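Local structure of tRNA nucleotidyl transferase-related protein (Thermotoga maritima, 3H38) at residues L54-V59 with L96-A101; N379-I384 with E396-I401; I313-K318 with C349-Y354. The protein probably adds C, C and A to tRNA 3' ends using CTP and ATP, this chain being the C-terminal nucleotidyltransferase and helical piece of a longer protein. All blocks are in the same frame, centred on the assembly; numbering follows the deposited sequence.

Overall arrangement
The three contacts are spread along an elongated, mostly helical chain and share no helix, strand or sheet. Contact 1 comes first in sequence and joins two neighbouring strands of the mixed sheet in the head domain, where the magnesium-binding aspartates lie. Contact 3 follows, between helices 309-328 and 345-352, its centre about 44 Å from that of contact 1. Contact 2 comes last, where helix 381-384 meets helix 392-407; its centre is about 30 Å from that of contact 3 and about 60 Å from that of contact 1. Contacts 2 and 3 lie across the chain's centre from contact 1, in the helical part, which probably helps to hold the tRNA in this family.

Contact 1 (L54-V59 with L96-A101); sequences LDIDIV and LRIDIA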
loop_
_atom_site.group_PDB
_atom_site.type_symbol
_atom_site.label_atom_id
_atom_site.label_comp_id
_atom_site.label_asym_id
_atom_site.label_seq_id
_atom_site.Cartn_x
_atom_site.Cartn_y
_atom_site.Cartn_z
ATOM N N LEU A 54 -5.773 -11.101 -14.557
ATOM C CA LEU A 54 -6.772 -10.903 -15.597
ATOM C C LEU A 54 -6.410 -9.874 -16.641
ATOM O O LEU A 54 -6.738 -10.043 -17.817
ATOM C CB LEU A 54 -8.127 -10.570 -14.989
ATOM C CG LEU A 54 -8.644 -11.720 -14.131
ATOM C CD1 LEU A 54 -8.451 -11.410 -12.635
ATOM C CD2 LEU A 54 -10.096 -11.986 -14.459
ATOM N N ASP A 55 -5.732 -8.819 -16.212
ATOM C CA ASP A 55 -5.562 -7.649 -17.052
ATOM C C ASP A 55 -4.625 -7.897 -18.240
ATOM O O ASP A 55 -3.825 -8.837 -18.241
ATOM C CB ASP A 55 -5.078 -6.479 -16.205
ATOM C CG ASP A 55 -3.743 -6.754 -15.571
ATOM O OD1 ASP A 55 -3.572 -6.406 -14.374
ATOM O OD2 ASP A 55 -2.876 -7.325 -16.277
ATOM N N ILE A 56 -4.733 -7.048 -19.254
ATOM C CA ILE A 56 -3.945 -7.231 -20.458
ATOM C C ILE A 56 -3.042 -6.021 -20.756
ATOM O O ILE A 56 -3.497 -4.885 -20.888
ATOM C CB ILE A 56 -4.843 -7.597 -21.650
ATOM C CG1 ILE A 56 -5.170 -6.373 -22.490
ATOM C CG2 ILE A 56 -6.131 -8.285 -21.166
ATOM C CD1 ILE A 56 -5.863 -6.741 -23.769
ATOM N N ASP A 57 -1.747 -6.290 -20.840
ATOM C CA ASP A 57 -0.736 -5.253 -20.888
ATOM C C ASP A 57 0.115 -5.430 -22.137
ATOM O O ASP A 57 0.968 -6.328 -22.170
ATOM C CB ASP A 57 0.145 -5.356 -19.638
ATOM C CG ASP A 57 0.784 -4.035 -19.264
ATOM O OD1 ASP A 57 0.945 -3.177 -20.159
ATOM O OD2 ASP A 57 1.120 -3.847 -18.073
ATOM N N ILE A 58 -0.097 -4.572 -23.146
ATOM C CA ILE A 58 0.518 -4.788 -24.471
ATOM C C ILE A 58 1.682 -3.879 -24.833
ATOM O O ILE A 58 1.597 -2.656 -24.696
ATOM C CB ILE A 58 -0.510 -4.698 -25.619
ATOM C CG1 ILE A 58 -1.629 -5.705 -25.408
ATOM C CG2 ILE A 58 0.152 -5.026 -26.923
ATOM C CD1 ILE A 58 -1.095 -7.115 -25.284
ATOM N N VAL A 59 2.762 -4.487 -25.320
ATOM C CA VAL A 59 3.895 -3.721 -25.833
ATOM C C VAL A 59 4.093 -3.876 -27.363
ATOM O O VAL A 59 4.137 -4.999 -27.903
ATOM C CB VAL A 59 5.178 -4.045 -25.039
ATOM C CG1 VAL A 59 6.348 -3.246 -25.550
ATOM C CG2 VAL A 59 4.962 -3.728 -23.582
ATOM N N LEU A 96 -13.569 -5.560 -20.438
ATOM C CA LEU A 96 -12.129 -5.560 -20.209
ATOM C C LEU A 96 -11.401 -4.453 -20.973
ATOM O O LEU A 96 -11.913 -3.915 -21.957
ATOM C CB LEU A 96 -11.526 -6.934 -20.520
ATOM C CG LEU A 96 -10.638 -7.489 -19.399
ATOM C CD1 LEU A 96 -10.242 -8.928 -19.682
ATOM C CD2 LEU A 96 -9.404 -6.616 -19.137
ATOM N N ARG A 97 -10.200 -4.122 -20.509
ATOM C CA ARG A 97 -9.484 -2.962 -21.018
ATOM C C ARG A 97 -8.022 -3.249 -21.404
ATOM O O ARG A 97 -7.243 -3.821 -20.630
ATOM C CB ARG A 97 -9.575 -1.819 -20.005
ATOM C CG ARG A 97 -8.495 -1.810 -18.942
ATOM C CD ARG A 97 -7.602 -0.599 -19.093
ATOM N NE ARG A 97 -7.063 -0.190 -17.799
ATOM C CZ ARG A 97 -6.637 1.039 -17.520
ATOM N NH1 ARG A 97 -6.688 1.988 -18.449
ATOM N NH2 ARG A 97 -6.162 1.324 -16.314
ATOM N N ILE A 98 -7.671 -2.825 -22.612
ATOM C CA ILE A 98 -6.358 -3.063 -23.194
ATOM C C ILE A 98 -5.419 -1.885 -22.973
ATOM O O ILE A 98 -5.686 -0.781 -23.439
ATOM C CB ILE A 98 -6.500 -3.290 -24.709
ATOM C CG1 ILE A 98 -7.610 -4.311 -24.979
ATOM C CG2 ILE A 98 -5.178 -3.726 -25.321
ATOM C CD1 ILE A 98 -8.087 -4.360 -26.422
ATOM N N ASP A 99 -4.332 -2.118 -22.248
ATOM C CA ASP A 99 -3.257 -1.145 -22.160
ATOM C C ASP A 99 -2.331 -1.375 -23.354
ATOM O O ASP A 99 -2.097 -2.517 -23.771
ATOM C CB ASP A 99 -2.487 -1.314 -20.853
ATOM C CG ASP A 99 -3.302 -0.887 -19.618
ATOM O OD1 ASP A 99 -3.951 0.183 -19.672
ATOM O OD2 ASP A 99 -3.280 -1.620 -18.591
ATOM N N ILE A 100 -1.821 -0.293 -23.926
ATOM C CA ILE A 100 -0.946 -0.414 -25.078
ATOM C C ILE A 100 0.150 0.613 -24.988
ATOM O O ILE A 100 -0.130 1.811 -24.939
ATOM C CB ILE A 100 -1.681 -0.153 -26.399
ATOM C CG1 ILE A 100 -3.116 -0.650 -26.331
ATOM C CG2 ILE A 100 -0.943 -0.814 -27.546
ATOM C CD1 ILE A 100 -3.798 -0.678 -27.685
ATOM N N ALA A 101 1.397 0.146 -24.987
ATOM C CA ALA A 101 2.550 1.026 -24.935
ATOM C C ALA A 101 3.622 0.646 -25.964
ATOM O O ALA A 101 3.773 -0.518 -26.315
ATOM C CB ALA A 101 3.131 1.052 -23.513
#
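The metal-binding site of the nucleotidyltransferase head is built on two neighbouring parallel strands, where segments 54-59 and 96-101 carry D55, D57 and D99. All three bind magnesium in another structure of this protein, and D55 and D57 form the family's Asp-X-Asp pair. The backbones are laced by D99 N to I56 O (3.2 Å), I58 N to D99 O (2.9 Å) and A101 N to I58 O (2.8 Å). This register sets D57 level with D99 on the same face, their carboxylate planes 63° apart and D57 OD1 4.8 Å from D99 OD2. Short acidic side chains suit such a place, which would let oxygens from both strands share a metal, although no magnesium is bound here. D99 OD1 is hydrogen-bonded to the S89 hydroxyl, while the R97 guanidinium turns a face to it, a contact of charges alone. The other face is apolar: I56 CD1 presses on I98 CG1, and I58 CG1 lies 4.1 Å from I98 CG2. CG1 of I58 stands anti to its carbonyl carbon (chi1 -57°), which brings it alongside I98. Branched isoleucines suit a strand whose inner face must be filled. Helix 17-32 covers this face, L22 and F23 meeting I56 and L26 meeting I58, while strands 37-40 and 87-92 flank the pair and continue the sheet.

Contact 2 (N379-I384 with E396-I401); sequences NGEYLI and EVLEKI
The carbonyl oxygen of G380 lies 4.2 Å from CD1 of L398 and accepts two weak backbone bonds, from L383 N (3.2 Å) and I384 N (3.3 Å), which hold the weakly bonded turn 381-384. Across to segment 396-401 the contact itself is apolar. L398 carries most of it: its two methyls spread over the turn, CD1 meeting the tip of I384 and CB of N379, CD2 meeting the CG methylene of E381. I384 and L398 reach toward each other tip to tip, with CD1 to CD1 at 3.5 Å. The extended I384 side chain, CG1 anti to the carbonyl carbon (chi1 -75°) and CD1 nearly trans beyond it, delivers that methyl to V397 as well, where CD1 lies 3.6 Å from V397 CG1. A long branched residue suits this place, since its single terminal methyl touches both V397 and L398. E381 crosses L398 at about a right angle; its CG, anti to the carbonyl carbon, packs 4.1 Å from L398 CD2, and the bend at chi2 turns only the carboxylate end. N379 lays its amide oxygen OD1 3.5 Å from I401 CD1, the two side chains crossing at a slant. This is plain packing remote from the annotated sites, joining the short helix 381-384 to the long helix 392-407, on which E399 touches K341 in a loop, while E376 and K377 border I401.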
loop_
_atom_site.group_PDB
_atom_site.type_symbol
_atom_site.label_atom_id
_atom_site.label_comp_id
_atom_site.label_asym_id
_atom_site.label_seq_id
_atom_site.Cartn_x
_atom_site.Cartn_y
_atom_site.Cartn_z
ATOM N N ASN A 379 -31.942 14.070 25.573
ATOM C CA ASN A 379 -31.366 15.340 26.021
ATOM C C ASN A 379 -30.572 16.114 24.985
ATOM O O ASN A 379 -29.489 15.694 24.575
ATOM C CB ASN A 379 -30.471 15.123 27.229
ATOM C CG ASN A 379 -31.249 15.016 28.498
ATOM O OD1 ASN A 379 -30.718 15.232 29.582
ATOM N ND2 ASN A 379 -32.530 14.688 28.377
ATOM N N GLY A 380 -31.113 17.252 24.574
ATOM C CA GLY A 380 -30.331 18.225 23.849
ATOM C C GLY A 380 -29.905 19.280 24.850
ATOM O O GLY A 380 -30.294 19.242 26.021
ATOM N N GLU A 381 -29.087 20.216 24.391
ATOM C CA GLU A 381 -28.811 21.445 25.121
ATOM C C GLU A 381 -30.147 22.165 25.324
ATOM O O GLU A 381 -30.401 22.816 26.345
ATOM C CB GLU A 381 -27.871 22.335 24.295
ATOM C CG GLU A 381 -26.539 21.682 23.866
ATOM C CD GLU A 381 -26.674 20.710 22.690
ATOM O OE1 GLU A 381 -26.208 21.049 21.577
ATOM O OE2 GLU A 381 -27.237 19.608 22.876
ATOM N N TYR A 382 -31.008 22.029 24.323
ATOM C CA TYR A 382 -32.320 22.645 24.359
ATOM C C TYR A 382 -33.380 21.896 25.173
ATOM O O TYR A 382 -34.418 22.470 25.507
ATOM C CB TYR A 382 -32.798 23.023 22.947
ATOM C CG TYR A 382 -32.693 24.501 22.783
ATOM C CD1 TYR A 382 -33.667 25.327 23.312
ATOM C CD2 TYR A 382 -31.578 25.088 22.198
ATOM C CE1 TYR A 382 -33.571 26.690 23.223
ATOM C CE2 TYR A 382 -31.476 26.465 22.098
ATOM C CZ TYR A 382 -32.484 27.255 22.621
ATOM O OH TYR A 382 -32.427 28.625 22.551
ATOM N N LEU A 383 -33.124 20.634 25.512
ATOM C CA LEU A 383 -33.974 19.964 26.486
ATOM C C LEU A 383 -33.579 20.529 27.839
ATOM O O LEU A 383 -34.369 20.545 28.788
ATOM C CB LEU A 383 -33.789 18.444 26.462
ATOM C CG LEU A 383 -35.019 17.634 26.921
ATOM C CD1 LEU A 383 -35.250 17.653 28.431
ATOM C CD2 LEU A 383 -36.273 18.120 26.180
ATOM N N ILE A 384 -32.346 21.018 27.903
ATOM C CA ILE A 384 -31.797 21.552 29.137
ATOM C C ILE A 384 -32.195 23.009 29.378
ATOM O O ILE A 384 -32.547 23.371 30.504
ATOM C CB ILE A 384 -30.259 21.390 29.196
ATOM C CG1 ILE A 384 -29.886 19.928 29.477
ATOM C CG2 ILE A 384 -29.669 22.290 30.265
ATOM C CD1 ILE A 384 -28.447 19.730 29.916
ATOM N N GLU A 396 -21.154 20.698 30.245
ATOM C CA GLU A 396 -20.663 19.948 31.390
ATOM C C GLU A 396 -21.700 18.895 31.748
ATOM O O GLU A 396 -21.393 17.706 31.812
ATOM C CB GLU A 396 -20.415 20.874 32.590
ATOM C CG GLU A 396 -19.166 21.755 32.481
ATOM C CD GLU A 396 -19.048 22.782 33.614
ATOM O OE1 GLU A 396 -19.976 22.880 34.449
ATOM O OE2 GLU A 396 -18.021 23.498 33.665
ATOM N N VAL A 397 -22.934 19.341 31.958
ATOM C CA VAL A 397 -24.037 18.445 32.295
ATOM C C VAL A 397 -24.208 17.301 31.302
ATOM O O VAL A 397 -24.283 16.150 31.700
ATOM C CB VAL A 397 -25.368 19.201 32.386
ATOM C CG1 VAL A 397 -26.515 18.220 32.597
ATOM C CG2 VAL A 397 -25.319 20.213 33.509
ATOM N N LEU A 398 -24.272 17.622 30.013
ATOM C CA LEU A 398 -24.493 16.613 28.980
ATOM C C LEU A 398 -23.428 15.528 29.005
ATOM O O LEU A 398 -23.723 14.346 28.831
ATOM C CB LEU A 398 -24.556 17.246 27.588
ATOM C CG LEU A 398 -25.886 17.824 27.095
ATOM C CD1 LEU A 398 -27.048 17.275 27.911
ATOM C CD2 LEU A 398 -25.866 19.339 27.135
ATOM N N GLU A 399 -22.184 15.927 29.225
ATOM C CA GLU A 399 -21.108 14.953 29.253
ATOM C C GLU A 399 -21.114 14.125 30.534
ATOM O O GLU A 399 -20.751 12.954 30.513
ATOM C CB GLU A 399 -19.749 15.616 29.036
ATOM C CG GLU A 399 -18.669 14.624 28.646
ATOM C CD GLU A 399 -17.485 15.290 27.990
ATOM O OE1 GLU A 399 -17.011 16.310 28.533
ATOM O OE2 GLU A 399 -17.030 14.793 26.934
ATOM N N LYS A 400 -21.514 14.711 31.642
ATOM C CA LYS A 400 -21.659 13.951 32.867
ATOM C C LYS A 400 -22.740 12.908 32.706
ATOM O O LYS A 400 -22.634 11.807 33.174
ATOM C CB LYS A 400 -21.949 14.859 34.042
ATOM C CG LYS A 400 -20.722 15.500 34.615
ATOM C CD LYS A 400 -19.895 16.182 33.560
ATOM C CE LYS A 400 -18.993 17.194 34.209
ATOM N NZ LYS A 400 -18.179 17.962 33.250
ATOM N N ILE A 401 -23.797 13.263 32.036
ATOM C CA ILE A 401 -24.855 12.291 31.775
ATOM C C ILE A 401 -24.388 11.209 30.789
ATOM O O ILE A 401 -24.537 10.019 31.061
ATOM C CB ILE A 401 -26.230 12.953 31.412
ATOM C CG1 ILE A 401 -27.087 12.032 30.550
ATOM C CG2 ILE A 401 -26.052 14.278 30.717
ATOM C CD1 ILE A 401 -28.448 12.636 30.234
#

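Contact 3 (I313-K318 with C349-Y354); sequences IRHVEK and CHFLAY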
loop_
_atom_site.group_PDB
_atom_site.type_symbol
_atom_site.label_atom_id
_atom_site.label_comp_id
_atom_site.label_asym_id
_atom_site.label_seq_id
_atom_site.Cartn_x
_atom_site.Cartn_y
_atom_site.Cartn_z
ATOM N N ILE A 313 -0.043 11.629 17.005
ATOM C CA ILE A 313 0.978 10.700 17.453
ATOM C C ILE A 313 1.360 11.040 18.883
ATOM O O ILE A 313 1.402 10.172 19.753
ATOM C CB ILE A 313 2.219 10.767 16.535
ATOM C CG1 ILE A 313 1.894 10.100 15.192
ATOM C CG2 ILE A 313 3.433 10.133 17.202
ATOM C CD1 ILE A 313 3.050 10.079 14.180
ATOM N N ARG A 314 1.605 12.322 19.119
ATOM C CA ARG A 314 2.050 12.798 20.413
ATOM C C ARG A 314 1.001 12.555 21.478
ATOM O O ARG A 314 1.332 12.226 22.613
ATOM C CB ARG A 314 2.443 14.272 20.337
ATOM C CG ARG A 314 3.765 14.444 19.626
ATOM C CD ARG A 314 4.234 15.876 19.585
ATOM N NE ARG A 314 5.653 15.925 19.239
ATOM C CZ ARG A 314 6.255 16.985 18.710
ATOM N NH1 ARG A 314 7.551 16.943 18.424
ATOM N NH2 ARG A 314 5.557 18.087 18.472
ATOM N N HIS A 315 -0.266 12.691 21.110
ATOM C CA HIS A 315 -1.331 12.369 22.046
ATOM C C HIS A 315 -1.183 10.918 22.509
ATOM O O HIS A 315 -1.240 10.637 23.698
ATOM C CB HIS A 315 -2.707 12.626 21.420
ATOM C CG HIS A 315 -3.861 12.275 22.316
ATOM N ND1 HIS A 315 -3.992 12.777 23.602
ATOM C CD2 HIS A 315 -4.946 11.492 22.117
ATOM C CE1 HIS A 315 -5.096 12.309 24.146
ATOM N NE2 HIS A 315 -5.702 11.529 23.265
ATOM N N VAL A 316 -0.950 10.000 21.572
ATOM C CA VAL A 316 -0.852 8.582 21.924
ATOM C C VAL A 316 0.433 8.301 22.693
ATOM O O VAL A 316 0.408 7.676 23.751
ATOM C CB VAL A 316 -0.999 7.651 20.674
ATOM C CG1 VAL A 316 -0.761 6.179 21.018
ATOM C CG2 VAL A 316 -2.371 7.816 20.062
ATOM N N GLU A 317 1.562 8.788 22.188
ATOM C CA GLU A 317 2.818 8.507 22.872
ATOM C C GLU A 317 2.807 9.057 24.287
ATOM O O GLU A 317 3.433 8.491 25.174
ATOM C CB GLU A 317 4.035 9.007 22.088
ATOM C CG GLU A 317 4.110 10.510 21.922
ATOM C CD GLU A 317 5.188 10.936 20.933
ATOM O OE1 GLU A 317 5.180 10.452 19.768
ATOM O OE2 GLU A 317 6.044 11.762 21.327
ATOM N N LYS A 318 2.083 10.149 24.508
ATOM C CA LYS A 318 2.068 10.770 25.832
ATOM C C LYS A 318 1.039 10.127 26.753
ATOM O O LYS A 318 1.307 9.933 27.935
ATOM C CB LYS A 318 1.846 12.283 25.737
ATOM C CG LYS A 318 3.052 13.042 25.194
ATOM C CD LYS A 318 2.751 14.525 25.024
ATOM C CE LYS A 318 3.961 15.276 24.496
ATOM N NZ LYS A 318 5.118 15.241 25.441
ATOM N N CYS A 349 -5.785 2.453 16.131
ATOM C CA CYS A 349 -4.798 1.412 15.842
ATOM C C CYS A 349 -3.554 1.625 16.690
ATOM O O CYS A 349 -3.023 0.694 17.303
ATOM C CB CYS A 349 -4.390 1.486 14.372
ATOM S SG CYS A 349 -5.751 1.374 13.200
ATOM N N HIS A 350 -3.102 2.879 16.708
ATOM C CA HIS A 350 -1.922 3.293 17.442
ATOM C C HIS A 350 -2.101 2.950 18.926
ATOM O O HIS A 350 -1.191 2.446 19.564
ATOM C CB HIS A 350 -1.705 4.798 17.219
ATOM C CG HIS A 350 -0.412 5.328 17.745
ATOM N ND1 HIS A 350 0.607 4.514 18.210
ATOM C CD2 HIS A 350 0.057 6.601 17.841
ATOM C CE1 HIS A 350 1.625 5.260 18.593
ATOM N NE2 HIS A 350 1.316 6.532 18.387
ATOM N N PHE A 351 -3.280 3.202 19.478
ATOM C CA PHE A 351 -3.542 2.735 20.837
ATOM C C PHE A 351 -3.470 1.210 20.898
ATOM O O PHE A 351 -2.855 0.638 21.808
ATOM C CB PHE A 351 -4.882 3.246 21.359
ATOM C CG PHE A 351 -4.806 4.613 21.986
ATOM C CD1 PHE A 351 -5.610 5.650 21.531
ATOM C CD2 PHE A 351 -3.921 4.866 23.029
ATOM C CE1 PHE A 351 -5.541 6.916 22.114
ATOM C CE2 PHE A 351 -3.846 6.128 23.618
ATOM C CZ PHE A 351 -4.655 7.155 23.157
ATOM N N LEU A 352 -4.054 0.547 19.910
ATOM C CA LEU A 352 -4.011 -0.908 19.913
ATOM C C LEU A 352 -2.600 -1.469 19.725
ATOM O O LEU A 352 -2.334 -2.621 20.091
ATOM C CB LEU A 352 -4.977 -1.490 18.884
ATOM C CG LEU A 352 -6.457 -1.354 19.257
ATOM C CD1 LEU A 352 -7.320 -1.362 18.007
ATOM C CD2 LEU A 352 -6.874 -2.454 20.219
ATOM N N ALA A 353 -1.688 -0.666 19.177
ATOM C CA ALA A 353 -0.323 -1.162 18.986
ATOM C C ALA A 353 0.379 -1.444 20.316
ATOM O O ALA A 353 1.359 -2.175 20.364
ATOM C CB ALA A 353 0.512 -0.207 18.127
ATOM N N TYR A 354 -0.137 -0.879 21.400
ATOM C CA TYR A 354 0.495 -1.042 22.702
ATOM C C TYR A 354 -0.066 -2.219 23.493
ATOM O O TYR A 354 0.455 -2.569 24.570
ATOM C CB TYR A 354 0.293 0.214 23.533
ATOM C CG TYR A 354 1.296 1.308 23.300
ATOM C CD1 TYR A 354 1.093 2.272 22.319
ATOM C CD2 TYR A 354 2.437 1.400 24.085
ATOM C CE1 TYR A 354 2.014 3.295 22.119
ATOM C CE2 TYR A 354 3.363 2.410 23.894
ATOM C CZ TYR A 354 3.149 3.359 22.914
ATOM O OH TYR A 354 4.077 4.369 22.740
#
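The rings of H350 and F351 each turn one face to the same residue, V316, whose isopropyl group lies between them. The F351 side is the clearer: CG2 of V316 lies over the ring, 4.0 Å from its centroid and 14° off the ring normal, a CH-pi contact displaced a little toward the rim. CG2 to CE1 of F351 is 3.9 Å. Over H350 the valine also covers one face, but it is modelled too close for the details to be trusted. The third ring, Y354, is met in its plane, at the edge, by the carbonyl oxygen of H350 from its own segment, and its CE1 lies 4.2 Å from V316 CG1. A small branched valine suits the spot, being narrow enough to enter between two flat groups. F351 has CG anti to its carbonyl carbon (chi1 -86°), which swings the ring round toward segment 313-318, where CZ also approaches H315 CD2 at 4.5 Å. Polar groups bordering this apolar contact have partners outside the pair. The hydroxyl of Y354, 4.3 Å from E317 CA, hydrogen-bonds to E289 OE1; E317 OE1 accepts from F290 N; and H315 NE2 donates to L339 O. The contact stitches helix 309-328 to helix 345-352 in the helical part of the chain, away from the nucleotide and metal sites. H285 meets the H350 ring at a steep angle, and F351 continues along the first helix to S319 and L323. Helix 254-274 meets helix 345-352 at C349 and L352, and helix 357-371 packs on L352.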